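Local coordinates for P protein (Mumps virus, PDB 3BBZ) that probably tethers the viral polymerase to its nucleocapsid template through this small three-helix phosphoprotein domain, at residues 24-28 and 39-44. The protein carries 1 engineered substitution. Numbering follows the deposited sequence.
Sequences FEQRL and DIKRDI
Asp43 OD2 is gripped by two arginines at once, one from each helix; a short carboxylate suits the place because it has two oxygens to share between them. Arg27 reaches across from helix 18-29 and points both terminal nitrogens at OD2 of Asp43, NH1 at 2.8 Å on its anti lone pair and NH2 at 3.0 Å, both bonds rather bent. Arg42, a neighbour on helix 34-47, closes on the same carboxylate side-on: its NH2 meets OD2 on the syn side in a nearly straight bond (171°), while NE comes to OD1 from above the carboxylate plane. A bend at chi3 curls Arg42 back over its own helix and brings a face of its guanidinium over Asp39 CB; its NH1 and Asp39 OD1 pair by charge alone, with no N-H pointing at the oxygen. Arg27 NH2 and Arg42 NH2 lie 4.0 Å apart because both converge on Asp43 OD2.

Arginine suits position 27 because its extended chain, with CG anti to the backbone N (chi1 -158°), spans segments whose axes come no closer than 10.9 Å. Its flat end lies over Ile40 CG1, 3.6 Å from Arg27 NE. Beside this charged cluster the contact turns apolar. Phe24 offers a flat face to Ile44 CG1, which sits almost centrally over it, a CH-pi contact of 3.8 Å to the centroid, and Asp43 CB meets the ring edge. Branched Ile40 also packs CG2 on Phe24 and CD1 on Leu28, equally aliphatic and buried.

Leu28 and Ile44 also touch helix 3-14, so this nearly antiparallel pair (164°) builds one side of the three-helix bundle. The shared carboxylate thus links both arginines and probably offsets their charge, beside a buried apolar layer.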
# COMPACT_ATOMS: atom_id res chain seq x y z
N PHE A 24 -3.35 -3.87 -3.56
CA PHE A 24 -2.86 -2.72 -2.78
C PHE A 24 -2.68 -1.48 -3.67
O PHE A 24 -3.02 -0.34 -3.28
CB PHE A 24 -1.52 -3.04 -2.11
CG PHE A 24 -1.65 -3.55 -0.70
CD1 PHE A 24 -0.97 -4.71 -0.29
CD2 PHE A 24 -2.42 -2.89 0.23
CE1 PHE A 24 -1.07 -5.19 1.05
CE2 PHE A 24 -2.55 -3.37 1.56
CZ PHE A 24 -1.86 -4.51 1.96
N GLU A 25 -2.21 -1.71 -4.90
CA GLU A 25 -1.97 -0.60 -5.84
C GLU A 25 -3.31 -0.06 -6.35
O GLU A 25 -3.46 1.14 -6.56
CB GLU A 25 -1.13 -1.09 -7.02
CG GLU A 25 0.36 -1.30 -6.74
CD GLU A 25 1.09 -1.97 -7.93
OE1 GLU A 25 0.43 -2.32 -8.95
OE2 GLU A 25 2.35 -2.11 -7.84
N GLN A 26 -4.29 -0.95 -6.56
CA GLN A 26 -5.66 -0.49 -6.84
C GLN A 26 -6.19 0.31 -5.67
O GLN A 26 -6.74 1.35 -5.88
CB GLN A 26 -6.59 -1.67 -7.16
CG GLN A 26 -6.38 -2.28 -8.56
CD GLN A 26 -7.40 -1.79 -9.60
OE1 GLN A 26 -8.08 -0.80 -9.37
NE2 GLN A 26 -7.48 -2.48 -10.76
N ARG A 27 -6.02 -0.20 -4.44
CA ARG A 27 -6.38 0.53 -3.22
C ARG A 27 -5.71 1.90 -3.11
O ARG A 27 -6.36 2.92 -2.85
CB ARG A 27 -6.06 -0.34 -1.99
CG ARG A 27 -6.82 0.03 -0.73
CD ARG A 27 -6.80 -1.09 0.34
NE ARG A 27 -7.12 -0.52 1.66
CZ ARG A 27 -6.66 -0.97 2.83
NH1 ARG A 27 -5.85 -2.03 2.89
NH2 ARG A 27 -7.01 -0.38 3.97
N LEU A 28 -4.40 1.95 -3.35
CA LEU A 28 -3.67 3.17 -3.23
C LEU A 28 -4.07 4.20 -4.29
O LEU A 28 -4.22 5.38 -3.97
CB LEU A 28 -2.17 2.91 -3.30
CG LEU A 28 -1.19 4.08 -3.11
CD1 LEU A 28 -1.39 4.77 -1.77
CD2 LEU A 28 0.27 3.60 -3.28
N ASP A 39 -4.41 3.85 6.76
CA ASP A 39 -5.05 2.54 6.79
C ASP A 39 -4.40 1.57 5.78
O ASP A 39 -4.15 0.41 6.09
CB ASP A 39 -6.52 2.67 6.50
CG ASP A 39 -7.32 3.30 7.65
OD1 ASP A 39 -6.74 3.71 8.70
OD2 ASP A 39 -8.55 3.39 7.44
N ILE A 40 -4.07 2.07 4.59
CA ILE A 40 -3.32 1.27 3.62
C ILE A 40 -1.92 0.92 4.13
O ILE A 40 -1.53 -0.24 4.12
CB ILE A 40 -3.25 1.98 2.24
CG1 ILE A 40 -4.66 2.14 1.69
CG2 ILE A 40 -2.44 1.14 1.23
CD1 ILE A 40 -4.78 3.12 0.47
N LYS A 41 -1.19 1.92 4.63
CA LYS A 41 0.10 1.71 5.31
C LYS A 41 0.02 0.72 6.46
O LYS A 41 0.87 -0.20 6.56
CB LYS A 41 0.68 3.05 5.77
CG LYS A 41 1.20 3.87 4.56
CD LYS A 41 2.01 5.08 4.98
CE LYS A 41 1.15 6.06 5.72
NZ LYS A 41 1.98 7.30 5.94
N ARG A 42 -1.01 0.87 7.29
CA ARG A 42 -1.24 -0.08 8.39
C ARG A 42 -1.33 -1.52 7.82
O ARG A 42 -0.67 -2.43 8.33
CB ARG A 42 -2.53 0.28 9.12
CG ARG A 42 -2.98 -0.70 10.15
CD ARG A 42 -4.51 -0.49 10.41
NE ARG A 42 -5.31 -0.86 9.24
CZ ARG A 42 -6.56 -0.45 9.01
NH1 ARG A 42 -7.17 0.37 9.85
NH2 ARG A 42 -7.20 -0.87 7.93
N ASP A 43 -2.14 -1.73 6.78
CA ASP A 43 -2.28 -3.10 6.24
C ASP A 43 -1.05 -3.64 5.51
O ASP A 43 -0.84 -4.83 5.55
CB ASP A 43 -3.54 -3.25 5.41
CG ASP A 43 -4.79 -3.04 6.25
OD1 ASP A 43 -4.74 -3.31 7.50
OD2 ASP A 43 -5.80 -2.58 5.67
N ILE A 44 -0.27 -2.78 4.83
CA ILE A 44 1.05 -3.15 4.27
C ILE A 44 2.02 -3.64 5.35
O ILE A 44 2.63 -4.72 5.23
CB ILE A 44 1.70 -2.03 3.44
CG1 ILE A 44 0.91 -1.79 2.17
CG2 ILE A 44 3.11 -2.47 2.96
CD1 ILE A 44 1.21 -0.46 1.50